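PDB 5Z06: BDI_3064 protein from Parabacteroides distasonis ATCC 8503, which hydrolyses linear beta-1,2-glucan and beta-1,2-glucooligosaccharides of four or more glucose units from the non-reducing end, releasing sophorose. Local coordinates for residues A[405-410]-A[689-694]; A[333-338]-A[681-686]; A[401-406]-A[421-426]; A[395-400]-A[537-542]. All blocks are in the same frame, centred on the assembly; numbering follows the deposited sequence.

Interaction 1: A[405-410]-A[689-694]; sequences ARQYFN and SHPDVQ
Gln407, in the last turn of helix 392-408, faces His690 at the N-cap of helix 691-702, their CA atoms 6.5 Å apart, so that a helix end meets a helix start. Gln407 does most of the touching. Its chain bends at CG (chi2 -57°), which folds the amide along the 689-691 backbone and sends NE2 to Ser689 OG at 2.9 Å. This bond is almost straight (176° at the hydrogen) and lies in the amide plane. Ser689 OG is also hydrogen-bonded to Leu686 O, which ties it back to the preceding helix. At the other end of the amide, Gln407 OE1 takes a bond from Arg406 NH1 and sits 3.6 Å from His690 CD2. The amide and imidazole planes are steeply inclined to one another. Arg406 CD also approaches His690 CD2, while the main polar partner of its guanidinium is Asp424. A leucine in place of Gln407 would probably leave Ser689 OG without its amide donor and Arg406 NH1 without this acceptor. His690 ND1 accepts a weak capping bond from Asp692 N. A single neutral amide thus links a serine hydroxyl and an arginine through opposite ends, at a contact near the protein surface.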
loop_
_atom_site.group_PDB
_atom_site.type_symbol
_atom_site.label_atom_id
_atom_site.label_comp_id
_atom_site.label_asym_id
_atom_site.label_seq_id
_atom_site.Cartn_x
_atom_site.Cartn_y
_atom_site.Cartn_z
ATOM N N ALA A 405 -2.568 -6.278 22.609
ATOM C CA ALA A 405 -2.721 -7.707 22.528
ATOM C C ALA A 405 -2.585 -8.353 23.892
ATOM O O ALA A 405 -3.334 -9.265 24.232
ATOM C CB ALA A 405 -1.696 -8.306 21.582
ATOM N N ARG A 406 -1.625 -7.879 24.672
ATOM C CA ARG A 406 -1.355 -8.454 25.980
ATOM C C ARG A 406 -2.544 -8.331 26.928
ATOM O O ARG A 406 -2.766 -9.201 27.752
ATOM C CB ARG A 406 -0.117 -7.791 26.576
ATOM C CG ARG A 406 0.440 -8.456 27.799
ATOM C CD ARG A 406 -0.106 -7.803 29.039
ATOM N NE ARG A 406 0.473 -8.411 30.222
ATOM C CZ ARG A 406 -0.177 -8.701 31.349
ATOM N NH1 ARG A 406 -1.486 -8.490 31.495
ATOM N NH2 ARG A 406 0.500 -9.241 32.341
ATOM N N GLN A 407 -3.282 -7.233 26.823
ATOM C CA GLN A 407 -4.500 -7.061 27.589
ATOM C C GLN A 407 -5.622 -7.899 27.046
ATOM O O GLN A 407 -6.471 -8.308 27.797
ATOM C CB GLN A 407 -4.904 -5.592 27.606
ATOM C CG GLN A 407 -3.885 -4.735 28.313
ATOM C CD GLN A 407 -3.671 -5.225 29.717
ATOM O OE1 GLN A 407 -2.768 -6.001 29.966
ATOM N NE2 GLN A 407 -4.564 -4.837 30.614
ATOM N N TYR A 408 -5.634 -8.121 25.733
ATOM C CA TYR A 408 -6.638 -8.947 25.105
ATOM C C TYR A 408 -6.517 -10.405 25.509
ATOM O O TYR A 408 -7.527 -11.018 25.878
ATOM C CB TYR A 408 -6.567 -8.860 23.575
ATOM C CG TYR A 408 -7.739 -9.550 22.910
ATOM C CD1 TYR A 408 -9.009 -8.994 22.954
ATOM C CD2 TYR A 408 -7.586 -10.750 22.264
ATOM C CE1 TYR A 408 -10.093 -9.616 22.352
ATOM C CE2 TYR A 408 -8.662 -11.372 21.652
ATOM C CZ TYR A 408 -9.911 -10.797 21.707
ATOM O OH TYR A 408 -10.980 -11.430 21.107
ATOM N N PHE A 409 -5.303 -10.951 25.417
ATOM C CA PHE A 409 -5.068 -12.370 25.658
ATOM C C PHE A 409 -4.835 -12.584 27.144
ATOM O O PHE A 409 -3.729 -12.864 27.589
ATOM C CB PHE A 409 -3.907 -12.890 24.811
ATOM C CG PHE A 409 -4.190 -12.870 23.340
ATOM C CD1 PHE A 409 -5.104 -13.773 22.785
ATOM C CD2 PHE A 409 -3.544 -11.955 22.492
ATOM C CE1 PHE A 409 -5.358 -13.762 21.422
ATOM C CE2 PHE A 409 -3.811 -11.934 21.139
ATOM C CZ PHE A 409 -4.731 -12.827 20.605
ATOM N N ASN A 410 -5.923 -12.462 27.892
ATOM C CA ASN A 410 -5.913 -12.413 29.348
ATOM C C ASN A 410 -6.403 -13.717 29.975
ATOM O O ASN A 410 -6.660 -13.762 31.166
ATOM C CB ASN A 410 -6.831 -11.283 29.802
ATOM C CG ASN A 410 -8.301 -11.572 29.524
ATOM O OD1 ASN A 410 -8.644 -12.339 28.633
ATOM N ND2 ASN A 410 -9.172 -10.934 30.285
ATOM N N SER A 689 -6.365 -0.059 29.542
ATOM C CA SER A 689 -6.401 -0.872 30.760
ATOM C C SER A 689 -5.045 -1.359 31.197
ATOM O O SER A 689 -4.949 -1.971 32.264
ATOM C CB SER A 689 -7.304 -2.105 30.601
ATOM O OG SER A 689 -6.702 -3.045 29.743
ATOM N N HIS A 690 -4.010 -1.147 30.386
ATOM C CA HIS A 690 -2.699 -1.676 30.730
ATOM C C HIS A 690 -2.117 -0.864 31.895
ATOM O O HIS A 690 -2.148 0.355 31.871
ATOM C CB HIS A 690 -1.750 -1.693 29.553
ATOM C CG HIS A 690 -0.497 -2.454 29.812
ATOM N ND1 HIS A 690 0.516 -1.963 30.604
ATOM C CD2 HIS A 690 -0.083 -3.671 29.386
ATOM C CE1 HIS A 690 1.500 -2.846 30.656
ATOM N NE2 HIS A 690 1.167 -3.888 29.919
ATOM N N PRO A 691 -1.611 -1.555 32.925
ATOM C CA PRO A 691 -1.166 -0.821 34.097
ATOM C C PRO A 691 -0.093 0.211 33.800
ATOM O O PRO A 691 -0.200 1.307 34.280
ATOM C CB PRO A 691 -0.650 -1.912 35.034
ATOM C CG PRO A 691 -1.359 -3.151 34.625
ATOM C CD PRO A 691 -1.794 -2.991 33.201
ATOM N N ASP A 692 0.922 -0.142 33.023
ATOM C CA ASP A 692 1.964 0.818 32.658
ATOM C C ASP A 692 1.453 2.001 31.885
ATOM O O ASP A 692 1.988 3.115 32.045
ATOM C CB ASP A 692 3.084 0.158 31.870
ATOM C CG ASP A 692 3.772 -0.932 32.660
ATOM O OD1 ASP A 692 3.656 -0.929 33.889
ATOM O OD2 ASP A 692 4.377 -1.822 32.046
ATOM N N VAL A 693 0.430 1.762 31.054
ATOM C CA VAL A 693 -0.200 2.821 30.279
ATOM C C VAL A 693 -0.892 3.783 31.222
ATOM O O VAL A 693 -0.700 4.979 31.123
ATOM C CB VAL A 693 -1.186 2.271 29.209
ATOM C CG1 VAL A 693 -1.989 3.386 28.552
ATOM C CG2 VAL A 693 -0.408 1.520 28.135
ATOM N N GLN A 694 -1.690 3.256 32.139
ATOM C CA GLN A 694 -2.379 4.103 33.104
ATOM C C GLN A 694 -1.391 4.941 33.900
ATOM O O GLN A 694 -1.571 6.156 33.989
ATOM C CB GLN A 694 -3.288 3.280 34.010
ATOM C CG GLN A 694 -4.544 2.826 33.288
ATOM C CD GLN A 694 -5.345 1.787 34.049
ATOM O OE1 GLN A 694 -5.051 1.467 35.196
ATOM N NE2 GLN A 694 -6.363 1.252 33.407
#

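Interaction 2: A[333-338]-A[681-686]; sequences IVAGIE and NLLWNL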
loop_
_atom_site.group_PDB
_atom_site.type_symbol
_atom_site.label_atom_id
_atom_site.label_comp_id
_atom_site.label_asym_id
_atom_site.label_seq_id
_atom_site.Cartn_x
_atom_site.Cartn_y
_atom_site.Cartn_z
ATOM N N ILE A 333 -5.663 -7.640 14.089
ATOM C CA ILE A 333 -5.942 -9.041 14.349
ATOM C C ILE A 333 -6.788 -9.212 15.614
ATOM O O ILE A 333 -7.752 -9.979 15.623
ATOM C CB ILE A 333 -4.667 -9.903 14.393
ATOM C CG1 ILE A 333 -4.018 -9.945 13.024
ATOM C CG2 ILE A 333 -5.027 -11.317 14.787
ATOM C CD1 ILE A 333 -2.567 -10.384 13.015
ATOM N N VAL A 334 -6.472 -8.468 16.666
ATOM C CA VAL A 334 -7.294 -8.517 17.870
ATOM C C VAL A 334 -8.755 -8.168 17.540
ATOM O O VAL A 334 -9.681 -8.889 17.947
ATOM C CB VAL A 334 -6.731 -7.600 18.956
ATOM C CG1 VAL A 334 -7.713 -7.374 20.084
ATOM C CG2 VAL A 334 -5.455 -8.202 19.507
ATOM N N ALA A 335 -8.945 -7.077 16.792
ATOM C CA ALA A 335 -10.272 -6.672 16.340
ATOM C C ALA A 335 -10.923 -7.807 15.569
ATOM O O ALA A 335 -12.092 -8.091 15.774
ATOM C CB ALA A 335 -10.198 -5.435 15.453
ATOM N N GLY A 336 -10.142 -8.424 14.681
ATOM C CA GLY A 336 -10.616 -9.478 13.806
ATOM C C GLY A 336 -11.081 -10.688 14.592
ATOM O O GLY A 336 -12.028 -11.372 14.178
ATOM N N ILE A 337 -10.434 -10.937 15.731
ATOM C CA ILE A 337 -10.865 -12.009 16.621
ATOM C C ILE A 337 -12.222 -11.641 17.242
ATOM O O ILE A 337 -13.154 -12.449 17.233
ATOM C CB ILE A 337 -9.859 -12.300 17.740
ATOM C CG1 ILE A 337 -8.530 -12.788 17.155
ATOM C CG2 ILE A 337 -10.420 -13.380 18.669
ATOM C CD1 ILE A 337 -7.380 -12.729 18.139
ATOM N N GLU A 338 -12.321 -10.422 17.767
ATOM C CA GLU A 338 -13.573 -9.952 18.355
ATOM C C GLU A 338 -14.698 -9.948 17.353
ATOM O O GLU A 338 -15.795 -10.348 17.687
ATOM C CB GLU A 338 -13.449 -8.548 18.955
ATOM C CG GLU A 338 -12.911 -8.508 20.366
ATOM C CD GLU A 338 -13.665 -9.400 21.318
ATOM O OE1 GLU A 338 -14.811 -9.099 21.655
ATOM O OE2 GLU A 338 -13.100 -10.420 21.701
ATOM N N ASN A 681 -14.901 0.868 20.946
ATOM C CA ASN A 681 -13.748 1.295 21.745
ATOM C C ASN A 681 -12.780 0.147 22.099
ATOM O O ASN A 681 -11.998 0.291 23.042
ATOM C CB ASN A 681 -14.178 1.983 23.067
ATOM C CG ASN A 681 -14.938 3.284 22.853
ATOM O OD1 ASN A 681 -14.753 3.994 21.866
ATOM N ND2 ASN A 681 -15.766 3.613 23.812
ATOM N N LEU A 682 -12.796 -0.949 21.340
ATOM C CA LEU A 682 -12.123 -2.180 21.759
ATOM C C LEU A 682 -10.629 -1.996 22.038
ATOM O O LEU A 682 -10.158 -2.283 23.137
ATOM C CB LEU A 682 -12.282 -3.264 20.708
ATOM C CG LEU A 682 -11.552 -4.563 21.002
ATOM C CD1 LEU A 682 -12.182 -5.269 22.205
ATOM C CD2 LEU A 682 -11.575 -5.437 19.762
ATOM N N LEU A 683 -9.898 -1.530 21.028
ATOM C CA LEU A 683 -8.446 -1.444 21.125
ATOM C C LEU A 683 -8.053 -0.386 22.132
ATOM O O LEU A 683 -7.142 -0.569 22.912
ATOM C CB LEU A 683 -7.810 -1.134 19.771
ATOM C CG LEU A 683 -7.902 -2.213 18.695
ATOM C CD1 LEU A 683 -7.744 -3.617 19.268
ATOM C CD2 LEU A 683 -9.189 -2.105 17.914
ATOM N N TRP A 684 -8.757 0.729 22.102
ATOM C CA TRP A 684 -8.594 1.745 23.109
ATOM C C TRP A 684 -8.771 1.197 24.512
ATOM O O TRP A 684 -7.890 1.392 25.352
ATOM C CB TRP A 684 -9.589 2.851 22.893
ATOM C CG TRP A 684 -9.275 3.768 21.820
ATOM C CD1 TRP A 684 -8.069 4.021 21.277
ATOM C CD2 TRP A 684 -10.192 4.657 21.202
ATOM N NE1 TRP A 684 -8.168 4.998 20.346
ATOM C CE2 TRP A 684 -9.461 5.427 20.281
ATOM C CE3 TRP A 684 -11.564 4.900 21.358
ATOM C CZ2 TRP A 684 -10.054 6.401 19.479
ATOM C CZ3 TRP A 684 -12.158 5.858 20.562
ATOM C CH2 TRP A 684 -11.397 6.616 19.642
ATOM N N ASN A 685 -9.890 0.503 24.754
ATOM C CA ASN A 685 -10.169 -0.030 26.088
ATOM C C ASN A 685 -9.088 -1.018 26.496
ATOM O O ASN A 685 -8.623 -0.978 27.637
ATOM C CB ASN A 685 -11.570 -0.631 26.178
ATOM C CG ASN A 685 -12.649 0.427 26.052
ATOM O OD1 ASN A 685 -12.368 1.629 26.150
ATOM N ND2 ASN A 685 -13.875 -0.001 25.813
ATOM N N LEU A 686 -8.622 -1.824 25.545
ATOM C CA LEU A 686 -7.570 -2.778 25.843
ATOM C C LEU A 686 -6.292 -2.056 26.259
ATOM O O LEU A 686 -5.812 -2.205 27.386
ATOM C CB LEU A 686 -7.312 -3.671 24.639
ATOM C CG LEU A 686 -8.388 -4.719 24.385
ATOM C CD1 LEU A 686 -8.176 -5.292 22.996
ATOM C CD2 LEU A 686 -8.384 -5.812 25.447
#
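Val334 rests its CG1 methyl against two leucines of the 681-686 segment, and this is the buried, closely packed part of the contact. Leu686 comes at it tip to tip, CD1 lying 3.6 Å from Val334 CG1. Leu683 instead slides past in the opposite direction, with its CD1 3.8 Å from the same methyl. With CG1 of Val334 anti to the backbone N (chi1 167°), that branch is the one presented to both leucines. Ala335 fills in beside them more loosely, its CB 4.3 Å from Leu683 CD2 and its CA 3.9 Å from Leu682 CD2. The two helical segments run at 114° to each other with axes 10.7 Å apart, a steep crossing in the helical domain, which is of the (alpha/alpha)6 type expected for this glycosidase family. Helix 323-338 and helix 682-688 are brought together here across more than three hundred residues of chain, and Thr404 and Tyr408 of helix 392-408 pack against the same side chains. Toward solvent the character changes. Glu338 is exposed, and only the aliphatic part of its side chain meets the other segment: CG rests 3.4 Å from Leu682 CD2 and 3.8 Å from Leu682 CD1. Its chain then bends at chi2 (-53°), and OE2 is probably hydrogen-bonded to Tyr408 OH rather than to anything in 681-686. Leu682 itself is partly exposed, its isobutyl group lying across the methylenes of the glutamate.

Interaction 3: A[401-406]-A[421-426]; sequences GLLTAR and KSIDNL
Ile423 is the apolar centre, its side chain set against Leu402, Leu403, Ala405 and Arg406. The contact closes an antiparallel helical hairpin, consistent with the six-hairpin (alpha/alpha)6 fold expected for this family: helix 392-408 and helix 414-428 follow each other in the chain and run at 146° here, with local axes 9.7 Å apart. Because CG2 of Ile423 is anti to the backbone N while CG1 turns beside it (chi1 -69°), the two branches spread over the facing helix. CG2 lies 4.0 Å from Leu402 CB and 4.1 Å from Leu403 CD2. Ile423 CD1 approaches the backbone oxygen of Leu402. The same Ile423 CD1 lies 4.4 Å from Ala405 CB. Helix 344-360 adds to this layer, Thr355 touching Ile423 and Leu358 touching Leu402. Farther out, the aliphatic root of Arg406 continues the apolar surface, its CB 3.7 Å from Ile423 CG2. Beyond it the guanidinium reaches the partly exposed carboxylate of Asp424, one residue along from the isoleucine. The salt bridge is side-on and bidentate, the two planes only 24° apart, so the two groups meet edge to edge, nearly coplanar, and neither can easily rotate without giving up a bond. Each carboxylate oxygen uses its syn lone pair: Arg406 NE donates to Asp424 OD1 at 2.7 Å, and Arg406 NH2 to Asp424 OD2 at 3.2 Å, the latter bond the straighter of the two at the hydrogen.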
loop_
_atom_site.group_PDB
_atom_site.type_symbol
_atom_site.label_atom_id
_atom_site.label_comp_id
_atom_site.label_asym_id
_atom_site.label_seq_id
_atom_site.Cartn_x
_atom_site.Cartn_y
_atom_site.Cartn_z
ATOM N N GLY A 401 0.710 -1.941 19.854
ATOM C CA GLY A 401 -0.016 -3.121 19.441
ATOM C C GLY A 401 0.146 -4.243 20.435
ATOM O O GLY A 401 -0.833 -4.864 20.817
ATOM N N LEU A 402 1.382 -4.493 20.864
ATOM C CA LEU A 402 1.655 -5.637 21.726
ATOM C C LEU A 402 1.021 -5.512 23.089
ATOM O O LEU A 402 0.504 -6.507 23.612
ATOM C CB LEU A 402 3.143 -5.897 21.874
ATOM C CG LEU A 402 3.835 -6.413 20.623
ATOM C CD1 LEU A 402 5.327 -6.265 20.838
ATOM C CD2 LEU A 402 3.492 -7.860 20.293
ATOM N N LEU A 403 1.046 -4.312 23.664
ATOM C CA LEU A 403 0.406 -4.106 24.949
ATOM C C LEU A 403 -1.099 -4.237 24.836
ATOM O O LEU A 403 -1.741 -4.724 25.771
ATOM C CB LEU A 403 0.755 -2.759 25.544
ATOM C CG LEU A 403 2.232 -2.571 25.890
ATOM C CD1 LEU A 403 2.358 -1.265 26.656
ATOM C CD2 LEU A 403 2.847 -3.696 26.699
ATOM N N THR A 404 -1.654 -3.834 23.691
ATOM C CA THR A 404 -3.061 -4.060 23.418
ATOM C C THR A 404 -3.349 -5.551 23.386
ATOM O O THR A 404 -4.235 -6.028 24.070
ATOM C CB THR A 404 -3.486 -3.416 22.103
ATOM O OG1 THR A 404 -3.230 -2.016 22.180
ATOM C CG2 THR A 404 -4.957 -3.652 21.832
ATOM N N ALA A 405 -2.568 -6.278 22.609
ATOM C CA ALA A 405 -2.721 -7.707 22.528
ATOM C C ALA A 405 -2.585 -8.353 23.892
ATOM O O ALA A 405 -3.334 -9.265 24.232
ATOM C CB ALA A 405 -1.696 -8.306 21.582
ATOM N N ARG A 406 -1.625 -7.879 24.672
ATOM C CA ARG A 406 -1.355 -8.454 25.980
ATOM C C ARG A 406 -2.544 -8.331 26.928
ATOM O O ARG A 406 -2.766 -9.201 27.752
ATOM C CB ARG A 406 -0.117 -7.791 26.576
ATOM C CG ARG A 406 0.440 -8.456 27.799
ATOM C CD ARG A 406 -0.106 -7.803 29.039
ATOM N NE ARG A 406 0.473 -8.411 30.222
ATOM C CZ ARG A 406 -0.177 -8.701 31.349
ATOM N NH1 ARG A 406 -1.486 -8.490 31.495
ATOM N NH2 ARG A 406 0.500 -9.241 32.341
ATOM N N LYS A 421 3.570 -13.348 29.024
ATOM C CA LYS A 421 4.950 -13.447 29.500
ATOM C C LYS A 421 5.921 -12.805 28.512
ATOM O O LYS A 421 6.766 -11.980 28.869
ATOM C CB LYS A 421 5.374 -14.912 29.706
ATOM C CG LYS A 421 5.208 -15.478 31.126
ATOM C CD LYS A 421 6.071 -16.735 31.407
ATOM C CE LYS A 421 5.278 -18.041 31.635
ATOM N NZ LYS A 421 4.806 -18.766 30.398
ATOM N N SER A 422 5.799 -13.231 27.266
ATOM C CA SER A 422 6.699 -12.822 26.224
ATOM C C SER A 422 6.612 -11.324 25.965
ATOM O O SER A 422 7.619 -10.628 25.938
ATOM C CB SER A 422 6.374 -13.592 24.963
ATOM O OG SER A 422 7.161 -13.126 23.901
ATOM N N ILE A 423 5.393 -10.836 25.828
ATOM C CA ILE A 423 5.175 -9.421 25.657
ATOM C C ILE A 423 5.659 -8.621 26.862
ATOM O O ILE A 423 6.257 -7.578 26.676
ATOM C CB ILE A 423 3.695 -9.106 25.360
ATOM C CG1 ILE A 423 3.336 -9.625 23.959
ATOM C CG2 ILE A 423 3.444 -7.598 25.443
ATOM C CD1 ILE A 423 1.857 -9.835 23.715
ATOM N N ASP A 424 5.401 -9.077 28.083
ATOM C CA ASP A 424 5.836 -8.296 29.246
ATOM C C ASP A 424 7.338 -8.131 29.211
ATOM O O ASP A 424 7.831 -7.037 29.464
ATOM C CB ASP A 424 5.434 -8.940 30.579
ATOM C CG ASP A 424 3.942 -8.995 30.774
ATOM O OD1 ASP A 424 3.190 -8.277 30.078
ATOM O OD2 ASP A 424 3.518 -9.792 31.620
ATOM N N ASN A 425 8.052 -9.203 28.867
ATOM C CA ASN A 425 9.512 -9.182 28.830
ATOM C C ASN A 425 10.074 -8.352 27.670
ATOM O O ASN A 425 10.984 -7.531 27.867
ATOM C CB ASN A 425 10.077 -10.619 28.863
ATOM C CG ASN A 425 10.096 -11.180 30.271
ATOM O OD1 ASN A 425 10.606 -10.536 31.187
ATOM N ND2 ASN A 425 9.513 -12.352 30.467
ATOM N N LEU A 426 9.515 -8.544 26.474
ATOM C CA LEU A 426 9.840 -7.688 25.336
ATOM C C LEU A 426 9.617 -6.213 25.676
ATOM O O LEU A 426 10.505 -5.372 25.472
ATOM C CB LEU A 426 9.004 -8.085 24.121
ATOM C CG LEU A 426 9.495 -9.317 23.365
ATOM C CD1 LEU A 426 8.389 -9.849 22.470
ATOM C CD2 LEU A 426 10.717 -8.992 22.525
#

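Interaction 4: A[395-400]-A[537-542]; sequences TSFLFQ and IHYSYL
Gln400 reaches Tyr539 by an extended chain, with chi1 at -176° and chi2 at 178° carrying the amide straight out from helix 392-408. One turn earlier, Phe397 has CG beside its backbone N, and its ring swings over to the same tyrosine. Gln400 NE2 donates to Tyr539 O at 2.8 Å; the bond lies in the amide plane and meets the oxygen nearly along the C=O axis. Leu542 CB packs 3.9 Å from the same NE2. Tyr539 CB sits over one face of the Phe397 ring, 4.1 Å from its centroid, as a CH-pi contact. The tyrosine ring turns its edge to the phenylalanine face, a T-shaped pair with centroids 5.4 Å apart and planes at 78°. A leucine at Gln400 would probably leave the buried carbonyl of Tyr539 without this donor and the 539-542 loop less firmly fixed to the helix. Ser540 OG lies at the edge of the Phe397 ring and is bonded to Glu465 O and Ile468 N. The loop touches both helix 392-408 and helix 665-680, whose Leu666 and Asn667 meet Tyr539, with helix 467-475 packing on Phe397 and Gln400 through Ile468.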
loop_
_atom_site.group_PDB
_atom_site.type_symbol
_atom_site.label_atom_id
_atom_site.label_comp_id
_atom_site.label_asym_id
_atom_site.label_seq_id
_atom_site.Cartn_x
_atom_site.Cartn_y
_atom_site.Cartn_z
ATOM N N THR A 395 9.119 0.942 16.849
ATOM C CA THR A 395 9.087 0.197 18.099
ATOM C C THR A 395 7.897 0.591 18.926
ATOM O O THR A 395 7.174 -0.272 19.397
ATOM C CB THR A 395 10.384 0.392 18.924
ATOM O OG1 THR A 395 11.461 -0.174 18.195
ATOM C CG2 THR A 395 10.318 -0.315 20.276
ATOM N N SER A 396 7.662 1.885 19.082
ATOM C CA SER A 396 6.473 2.335 19.820
ATOM C C SER A 396 5.160 1.876 19.190
ATOM O O SER A 396 4.236 1.502 19.917
ATOM C CB SER A 396 6.449 3.839 19.990
ATOM O OG SER A 396 6.135 4.519 18.804
ATOM N N PHE A 397 5.081 1.905 17.854
ATOM C CA PHE A 397 3.878 1.446 17.170
ATOM C C PHE A 397 3.703 -0.050 17.384
ATOM O O PHE A 397 2.594 -0.517 17.592
ATOM C CB PHE A 397 3.924 1.785 15.673
ATOM C CG PHE A 397 3.911 3.274 15.364
ATOM C CD1 PHE A 397 3.303 4.208 16.208
ATOM C CD2 PHE A 397 4.486 3.732 14.189
ATOM C CE1 PHE A 397 3.304 5.566 15.886
ATOM C CE2 PHE A 397 4.486 5.082 13.851
ATOM C CZ PHE A 397 3.891 6.004 14.699
ATOM N N LEU A 398 4.813 -0.779 17.355
ATOM C CA LEU A 398 4.783 -2.188 17.569
ATOM C C LEU A 398 4.270 -2.500 18.944
ATOM O O LEU A 398 3.378 -3.342 19.100
ATOM C CB LEU A 398 6.155 -2.820 17.378
ATOM C CG LEU A 398 6.170 -4.315 17.734
ATOM C CD1 LEU A 398 5.157 -5.078 16.888
ATOM C CD2 LEU A 398 7.560 -4.891 17.570
ATOM N N PHE A 399 4.836 -1.807 19.930
ATOM C CA PHE A 399 4.485 -2.023 21.328
ATOM C C PHE A 399 3.141 -1.462 21.756
ATOM O O PHE A 399 2.500 -2.022 22.650
ATOM C CB PHE A 399 5.642 -1.614 22.256
ATOM C CG PHE A 399 6.701 -2.671 22.318
ATOM C CD1 PHE A 399 6.580 -3.734 23.200
ATOM C CD2 PHE A 399 7.729 -2.684 21.424
ATOM C CE1 PHE A 399 7.532 -4.718 23.249
ATOM C CE2 PHE A 399 8.681 -3.681 21.453
ATOM C CZ PHE A 399 8.575 -4.703 22.367
ATOM N N GLN A 400 2.663 -0.420 21.092
ATOM C CA GLN A 400 1.273 -0.060 21.279
ATOM C C GLN A 400 0.368 -1.255 20.937
ATOM O O GLN A 400 -0.630 -1.506 21.626
ATOM C CB GLN A 400 0.883 1.114 20.408
ATOM C CG GLN A 400 -0.529 1.577 20.664
ATOM C CD GLN A 400 -0.914 2.783 19.846
ATOM O OE1 GLN A 400 -1.582 3.680 20.351
ATOM N NE2 GLN A 400 -0.530 2.801 18.569
ATOM N N ILE A 537 -3.245 11.675 13.290
ATOM C CA ILE A 537 -4.303 11.391 14.260
ATOM C C ILE A 537 -4.723 9.911 14.361
ATOM O O ILE A 537 -5.678 9.572 15.047
ATOM C CB ILE A 537 -5.532 12.304 14.057
ATOM C CG1 ILE A 537 -6.262 11.997 12.739
ATOM C CG2 ILE A 537 -5.094 13.750 14.115
ATOM C CD1 ILE A 537 -7.674 12.486 12.722
ATOM N N HIS A 538 -3.990 9.037 13.688
ATOM C CA HIS A 538 -4.301 7.627 13.643
ATOM C C HIS A 538 -3.307 6.842 14.474
ATOM O O HIS A 538 -3.680 6.280 15.496
ATOM C CB HIS A 538 -4.289 7.114 12.199
ATOM C CG HIS A 538 -5.306 7.774 11.334
ATOM N ND1 HIS A 538 -5.189 7.829 9.961
ATOM C CD2 HIS A 538 -6.451 8.427 11.648
ATOM C CE1 HIS A 538 -6.200 8.524 9.469
ATOM N NE2 HIS A 538 -6.991 8.882 10.468
ATOM N N TYR A 539 -2.041 6.857 14.054
ATOM C CA TYR A 539 -1.072 5.859 14.505
ATOM C C TYR A 539 -0.864 5.851 16.005
ATOM O O TYR A 539 -0.877 4.793 16.610
ATOM C CB TYR A 539 0.268 6.062 13.836
ATOM C CG TYR A 539 0.314 5.857 12.341
ATOM C CD1 TYR A 539 -0.769 5.392 11.618
ATOM C CD2 TYR A 539 1.504 6.070 11.664
ATOM C CE1 TYR A 539 -0.673 5.195 10.256
ATOM C CE2 TYR A 539 1.612 5.862 10.308
ATOM C CZ TYR A 539 0.517 5.444 9.601
ATOM O OH TYR A 539 0.645 5.246 8.247
ATOM N N SER A 540 -0.690 7.028 16.596
ATOM C CA SER A 540 -0.514 7.137 18.050
ATOM C C SER A 540 -1.811 6.987 18.831
ATOM O O SER A 540 -1.795 7.080 20.070
ATOM C CB SER A 540 0.154 8.474 18.442
ATOM O OG SER A 540 1.536 8.422 18.204
ATOM N N TYR A 541 -2.921 6.797 18.123
ATOM C CA TYR A 541 -4.246 6.810 18.704
ATOM C C TYR A 541 -5.037 5.562 18.363
ATOM O O TYR A 541 -6.277 5.551 18.439
ATOM C CB TYR A 541 -4.980 8.102 18.293
ATOM C CG TYR A 541 -4.077 9.267 18.580
ATOM C CD1 TYR A 541 -3.856 9.695 19.898
ATOM C CD2 TYR A 541 -3.354 9.877 17.569
ATOM C CE1 TYR A 541 -2.973 10.706 20.180
ATOM C CE2 TYR A 541 -2.472 10.899 17.852
ATOM C CZ TYR A 541 -2.288 11.303 19.163
ATOM O OH TYR A 541 -1.398 12.310 19.420
ATOM N N LEU A 542 -4.324 4.503 18.008
ATOM C CA LEU A 542 -4.957 3.205 17.803
ATOM C C LEU A 542 -5.269 2.579 19.134
ATOM O O LEU A 542 -6.307 1.935 19.298
ATOM C CB LEU A 542 -4.048 2.279 17.003
ATOM C CG LEU A 542 -3.720 2.838 15.627
ATOM C CD1 LEU A 542 -2.856 1.858 14.879
ATOM C CD2 LEU A 542 -4.960 3.141 14.808
#

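Overall arrangement
Helix 392-408 supplies one side of interactions 1, 3 and 4, from 395-400 deep in the domain to 405-410 near the surface. Interactions 1 and 3 share Ala405 and Arg406 and have centres about 8 Å apart, with Leu403 also packing on His690. Interaction 2 lies about 12 Å, centre to centre, from interaction 1 and about 14 Å from interactions 3 and 4. Thr404 joins it to interaction 3 by packing on Leu683 and Leu686, while Trp684 NE1 probably bonds to Tyr541 O of interaction 4. A glycerol, probably from the crystallisation liquor, lies about 4 Å from the Tyr539 side chain and may mark a pocket beside interaction 4; the calcium ion is held elsewhere, by residues including Glu12 and Asp175.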